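Local coordinates for inositol dehydrogenase (Lactobacillus casei, PDB 4MKX), which probably oxidises scyllo-inositol with NAD as cofactor, as a Rossmann-fold dehydrogenase of the Gfo/Idh/MocA family, at residues N132-D144 against S317-G331. Sequence-based numbering, arbitrary orientation.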
loop_
_atom_site.group_PDB
_atom_site.type_symbol
_atom_site.label_atom_id
_atom_site.label_comp_id
_atom_site.label_asym_id
_atom_site.label_seq_id
_atom_site.Cartn_x
_atom_site.Cartn_y
_atom_site.Cartn_z
ATOM N N ASN A 132 22.047 -26.480 -34.121
ATOM C CA ASN A 132 22.179 -27.503 -33.089
ATOM C C ASN A 132 22.777 -26.970 -31.784
ATOM O O ASN A 132 22.891 -27.702 -30.797
ATOM C CB ASN A 132 23.003 -28.691 -33.608
ATOM C CG ASN A 132 24.455 -28.327 -33.899
ATOM O OD1 ASN A 132 24.755 -27.250 -34.418
ATOM N ND2 ASN A 132 25.363 -29.237 -33.572
ATOM N N LEU A 133 23.175 -25.700 -31.783
ATOM C CA LEU A 133 23.722 -25.084 -30.584
ATOM C C LEU A 133 22.713 -24.097 -30.015
ATOM O O LEU A 133 22.007 -23.422 -30.763
ATOM C CB LEU A 133 25.038 -24.375 -30.886
ATOM C CG LEU A 133 26.142 -25.292 -31.417
ATOM C CD1 LEU A 133 27.336 -24.485 -31.901
ATOM C CD2 LEU A 133 26.566 -26.268 -30.333
ATOM N N LYS A 134 22.639 -24.041 -28.692
ATOM C CA LYS A 134 21.748 -23.114 -28.016
ATOM C C LYS A 134 22.306 -21.702 -28.078
ATOM O O LYS A 134 23.508 -21.497 -27.896
ATOM C CB LYS A 134 21.586 -23.536 -26.553
ATOM C CG LYS A 134 20.979 -24.918 -26.374
ATOM C CD LYS A 134 19.666 -25.034 -27.126
ATOM C CE LYS A 134 19.163 -26.465 -27.133
ATOM N NZ LYS A 134 18.126 -26.682 -28.183
ATOM N N PHE A 135 21.435 -20.722 -28.313
ATOM C CA PHE A 135 21.838 -19.324 -28.209
ATOM C C PHE A 135 20.786 -18.596 -27.385
ATOM O O PHE A 135 19.597 -18.698 -27.675
ATOM C CB PHE A 135 21.961 -18.662 -29.588
ATOM C CG PHE A 135 22.153 -17.181 -29.517
ATOM C CD1 PHE A 135 23.392 -16.642 -29.199
ATOM C CD2 PHE A 135 21.083 -16.326 -29.737
ATOM C CE1 PHE A 135 23.563 -15.266 -29.101
ATOM C CE2 PHE A 135 21.241 -14.956 -29.642
ATOM C CZ PHE A 135 22.485 -14.423 -29.334
ATOM N N GLN A 136 21.229 -17.878 -26.353
ATOM C CA GLN A 136 20.304 -17.211 -25.443
ATOM C C GLN A 136 20.798 -15.815 -25.104
ATOM O O GLN A 136 21.967 -15.627 -24.748
ATOM C CB GLN A 136 20.138 -18.051 -24.166
ATOM C CG GLN A 136 19.061 -17.540 -23.209
ATOM C CD GLN A 136 18.805 -18.500 -22.068
ATOM O OE1 GLN A 136 18.921 -19.717 -22.224
ATOM N NE2 GLN A 136 18.468 -17.959 -20.903
ATOM N N LEU A 137 19.897 -14.831 -25.200
ATOM C CA LEU A 137 20.205 -13.457 -24.815
ATOM C C LEU A 137 19.716 -13.158 -23.404
ATOM O O LEU A 137 18.651 -13.629 -23.016
ATOM C CB LEU A 137 19.542 -12.483 -25.785
ATOM C CG LEU A 137 20.314 -12.368 -27.087
ATOM C CD1 LEU A 137 19.421 -11.773 -28.170
ATOM C CD2 LEU A 137 21.535 -11.502 -26.848
ATOM N N GLY A 138 20.484 -12.363 -22.658
ATOM C CA GLY A 138 20.182 -12.109 -21.249
ATOM C C GLY A 138 19.051 -11.137 -20.931
ATOM O O GLY A 138 19.227 -10.217 -20.129
ATOM N N PHE A 139 17.886 -11.335 -21.533
ATOM C CA PHE A 139 16.714 -10.537 -21.156
ATOM C C PHE A 139 16.089 -11.123 -19.886
ATOM O O PHE A 139 15.100 -11.864 -19.942
ATOM C CB PHE A 139 15.711 -10.489 -22.314
ATOM C CG PHE A 139 16.179 -9.656 -23.481
ATOM C CD1 PHE A 139 16.622 -8.361 -23.279
ATOM C CD2 PHE A 139 16.209 -10.183 -24.767
ATOM C CE1 PHE A 139 17.068 -7.583 -24.344
ATOM C CE2 PHE A 139 16.653 -9.415 -25.838
ATOM C CZ PHE A 139 17.084 -8.113 -25.622
ATOM N N MET A 140 16.676 -10.797 -18.734
ATOM C CA MET A 140 16.344 -11.512 -17.508
ATOM C C MET A 140 14.944 -11.223 -16.976
ATOM O O MET A 140 14.414 -12.014 -16.199
ATOM C CB MET A 140 17.397 -11.276 -16.417
ATOM C CG MET A 140 17.321 -9.937 -15.692
ATOM S SD MET A 140 17.775 -8.546 -16.744
ATOM C CE MET A 140 17.730 -7.202 -15.576
ATOM N N ARG A 141 14.325 -10.127 -17.395
ATOM C CA ARG A 141 12.987 -9.828 -16.886
ATOM C C ARG A 141 11.988 -10.900 -17.305
ATOM O O ARG A 141 11.011 -11.152 -16.612
ATOM C CB ARG A 141 12.523 -8.450 -17.341
ATOM C CG ARG A 141 13.392 -7.336 -16.795
ATOM C CD ARG A 141 12.723 -6.012 -17.033
ATOM N NE ARG A 141 13.654 -4.917 -16.821
ATOM C CZ ARG A 141 13.366 -3.647 -17.086
ATOM N NH1 ARG A 141 12.170 -3.329 -17.556
ATOM N NH2 ARG A 141 14.288 -2.709 -16.892
ATOM N N ARG A 142 12.269 -11.588 -18.409
ATOM C CA ARG A 142 11.412 -12.695 -18.804
ATOM C C ARG A 142 11.435 -13.842 -17.802
ATOM O O ARG A 142 10.554 -14.701 -17.834
ATOM C CB ARG A 142 11.802 -13.224 -20.185
ATOM C CG ARG A 142 11.653 -12.191 -21.289
ATOM C CD ARG A 142 11.682 -12.900 -22.611
ATOM N NE ARG A 142 11.753 -11.988 -23.741
ATOM C CZ ARG A 142 11.440 -12.352 -24.975
ATOM N NH1 ARG A 142 11.040 -13.594 -25.197
ATOM N NH2 ARG A 142 11.515 -11.480 -25.973
ATOM N N PHE A 143 12.432 -13.863 -16.915
ATOM C CA PHE A 143 12.520 -14.915 -15.900
ATOM C C PHE A 143 12.165 -14.455 -14.501
ATOM O O PHE A 143 12.185 -15.242 -13.561
ATOM C CB PHE A 143 13.923 -15.524 -15.906
ATOM C CG PHE A 143 14.224 -16.263 -17.165
ATOM C CD1 PHE A 143 14.746 -15.598 -18.259
ATOM C CD2 PHE A 143 13.948 -17.618 -17.263
ATOM C CE1 PHE A 143 15.012 -16.276 -19.432
ATOM C CE2 PHE A 143 14.209 -18.297 -18.436
ATOM C CZ PHE A 143 14.737 -17.622 -19.515
ATOM N N ASP A 144 11.808 -13.187 -14.369
ATOM C CA ASP A 144 11.475 -12.634 -13.066
ATOM C C ASP A 144 10.082 -13.094 -12.650
ATOM O O ASP A 144 9.161 -13.073 -13.471
ATOM C CB ASP A 144 11.498 -11.103 -13.156
ATOM C CG ASP A 144 11.047 -10.445 -11.882
ATOM O OD1 ASP A 144 11.806 -10.462 -10.887
ATOM O OD2 ASP A 144 9.934 -9.890 -11.858
ATOM N N SER A 317 18.505 -26.015 -20.896
ATOM C CA SER A 317 18.182 -26.035 -22.326
ATOM C C SER A 317 19.144 -26.931 -23.098
ATOM O O SER A 317 18.763 -27.578 -24.073
ATOM C CB SER A 317 18.181 -24.618 -22.925
ATOM O OG SER A 317 19.496 -24.125 -23.129
ATOM N N ILE A 318 20.394 -26.952 -22.656
ATOM C CA ILE A 318 21.424 -27.784 -23.269
ATOM C C ILE A 318 21.235 -29.241 -22.871
ATOM O O ILE A 318 21.288 -30.135 -23.715
ATOM C CB ILE A 318 22.819 -27.335 -22.832
ATOM C CG1 ILE A 318 23.107 -25.918 -23.342
ATOM C CG2 ILE A 318 23.882 -28.320 -23.340
ATOM C CD1 ILE A 318 24.330 -25.285 -22.713
ATOM N N LEU A 319 21.019 -29.475 -21.579
ATOM C CA LEU A 319 20.816 -30.828 -21.066
ATOM C C LEU A 319 19.588 -31.501 -21.674
ATOM O O LEU A 319 19.637 -32.677 -22.040
ATOM C CB LEU A 319 20.687 -30.815 -19.544
ATOM C CG LEU A 319 21.960 -30.555 -18.746
ATOM C CD1 LEU A 319 21.639 -30.410 -17.266
ATOM C CD2 LEU A 319 22.959 -31.679 -18.973
ATOM N N ASN A 320 18.493 -30.753 -21.778
ATOM C CA ASN A 320 17.230 -31.289 -22.282
ATOM C C ASN A 320 16.974 -31.015 -23.761
ATOM O O ASN A 320 15.909 -31.357 -24.279
ATOM C CB ASN A 320 16.060 -30.750 -21.461
ATOM C CG ASN A 320 16.147 -31.138 -20.004
ATOM O OD1 ASN A 320 16.886 -32.052 -19.638
ATOM N ND2 ASN A 320 15.385 -30.449 -19.161
ATOM N N ASN A 321 17.946 -30.394 -24.425
ATOM C CA ASN A 321 17.830 -30.033 -25.837
ATOM C C ASN A 321 16.517 -29.331 -26.173
ATOM O O ASN A 321 15.832 -29.702 -27.127
ATOM C CB ASN A 321 18.028 -31.268 -26.725
ATOM C CG ASN A 321 18.337 -30.912 -28.169
ATOM O OD1 ASN A 321 18.443 -29.738 -28.527
ATOM N ND2 ASN A 321 18.495 -31.932 -29.008
ATOM N N GLN A 322 16.164 -28.326 -25.376
ATOM C CA GLN A 322 14.985 -27.512 -25.650
ATOM C C GLN A 322 15.363 -26.050 -25.869
ATOM O O GLN A 322 16.311 -25.552 -25.264
ATOM C CB GLN A 322 13.951 -27.650 -24.523
ATOM C CG GLN A 322 12.846 -26.576 -24.499
ATOM C CD GLN A 322 11.974 -26.522 -25.764
ATOM O OE1 GLN A 322 12.141 -27.305 -26.705
ATOM N NE2 GLN A 322 11.034 -25.584 -25.779
ATOM N N ASP A 323 14.637 -25.371 -26.751
ATOM C CA ASP A 323 14.866 -23.950 -26.981
ATOM C C ASP A 323 14.094 -23.089 -25.985
ATOM O O ASP A 323 12.935 -23.361 -25.674
ATOM C CB ASP A 323 14.529 -23.567 -28.427
ATOM C CG ASP A 323 15.515 -24.150 -29.429
ATOM O OD1 ASP A 323 16.682 -23.694 -29.449
ATOM O OD2 ASP A 323 15.125 -25.058 -30.197
ATOM N N VAL A 324 14.762 -22.055 -25.483
ATOM C CA VAL A 324 14.210 -21.184 -24.450
ATOM C C VAL A 324 13.278 -20.126 -25.051
ATOM O O VAL A 324 12.340 -19.657 -24.397
ATOM C CB VAL A 324 15.359 -20.554 -23.616
ATOM C CG1 VAL A 324 14.901 -19.333 -22.847
ATOM C CG2 VAL A 324 15.953 -21.597 -22.667
ATOM N N GLY A 325 13.522 -19.765 -26.304
ATOM C CA GLY A 325 12.602 -18.887 -27.010
ATOM C C GLY A 325 12.999 -17.423 -27.046
ATOM O O GLY A 325 12.191 -16.564 -27.400
ATOM N N ILE A 326 14.239 -17.135 -26.668
ATOM C CA ILE A 326 14.780 -15.790 -26.798
ATOM C C ILE A 326 15.808 -15.803 -27.924
ATOM O O ILE A 326 16.886 -16.393 -27.791
ATOM C CB ILE A 326 15.432 -15.313 -25.489
ATOM C CG1 ILE A 326 14.433 -15.408 -24.335
ATOM C CG2 ILE A 326 15.935 -13.886 -25.634
ATOM C CD1 ILE A 326 15.038 -15.129 -22.973
ATOM N N THR A 327 15.476 -15.155 -29.034
ATOM C CA THR A 327 16.255 -15.314 -30.262
ATOM C C THR A 327 17.135 -14.128 -30.607
ATOM O O THR A 327 17.049 -13.067 -29.987
ATOM C CB THR A 327 15.333 -15.570 -31.462
ATOM O OG1 THR A 327 14.585 -14.381 -31.746
ATOM C CG2 THR A 327 14.378 -16.692 -31.145
ATOM N N ALA A 328 17.971 -14.311 -31.620
ATOM C CA ALA A 328 18.800 -13.239 -32.135
ATOM C C ALA A 328 17.905 -12.122 -32.650
ATOM O O ALA A 328 18.300 -10.961 -32.639
ATOM C CB ALA A 328 19.688 -13.749 -33.246
ATOM N N GLU A 329 16.707 -12.486 -33.097
ATOM C CA GLU A 329 15.755 -11.509 -33.621
ATOM C C GLU A 329 15.226 -10.615 -32.510
ATOM O O GLU A 329 14.996 -9.429 -32.725
ATOM C CB GLU A 329 14.581 -12.203 -34.316
ATOM C CG GLU A 329 13.542 -11.237 -34.918
ATOM C CD GLU A 329 14.055 -10.498 -36.146
ATOM O OE1 GLU A 329 15.049 -10.954 -36.747
ATOM O OE2 GLU A 329 13.467 -9.460 -36.517
ATOM N N ASP A 330 15.008 -11.183 -31.328
ATOM C CA ASP A 330 14.619 -10.359 -30.187
ATOM C C ASP A 330 15.742 -9.378 -29.897
ATOM O O ASP A 330 15.506 -8.225 -29.535
ATOM C CB ASP A 330 14.341 -11.235 -28.966
ATOM C CG ASP A 330 13.110 -12.092 -29.138
ATOM O OD1 ASP A 330 12.097 -11.576 -29.646
ATOM O OD2 ASP A 330 13.143 -13.284 -28.769
ATOM N N GLY A 331 16.977 -9.834 -30.073
ATOM C CA GLY A 331 18.126 -8.968 -29.917
ATOM C C GLY A 331 18.211 -7.863 -30.952
ATOM O O GLY A 331 18.442 -6.701 -30.608
HETATM O O HOH W 1 16.940 -18.742 -26.117
HETATM O O HOH W 2 18.680 -21.768 -29.180
HETATM O O HOH W 3 19.225 -21.569 -24.354
HETATM O O HOH W 4 9.768 -12.143 -28.401
#
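The edge strand 135-137 of the parallel Rossmann sheet is covered here by the connection between helices 304-319 and 328-347, with Lys134 and Ile326 as its main contacts. The Lys134 chain is bent about CB-CG (chi2 -54°), which carries NZ past Ile318 to Asn321 OD1, 3.1 Å away; the donor lies in the amide carbonyl plane at a C=O...N angle of 154°. Asp323 OD1 adds a salt bridge to Lys134 NZ at 3.6 Å, and a water joins that same oxygen to Phe135 N. With an alanine at Lys134, Asp323 would probably lose this counter-charge and Asn321 OD1 its donor. Ile326 packs by two branches: CG2 meets Leu137 CB and the ring edge of Phe139 at CD2 (3.8 Å), while CD1 reaches Phe143 CE1 (3.7 Å) near that ring's plane. No direct backbone hydrogen bond joins the segments; a water donates to Phe135 O and accepts from Ile326 N. A capping box starts helix 328-347: Thr327 N donates to Asp330 OD2 (N-H...O 172°), Asp330 N to Thr327 OG1 (3.3 Å). Arg142 NH2 makes a long salt bridge to Asp330 OD2 (3.7 Å), but pairs chiefly with Asp201 of helix 197-207, whose Arg204 binds Asp330 OD1. Beyond, strand 106-109 hydrogen-bonds Gln136, and helix 304-319 packs on Phe143.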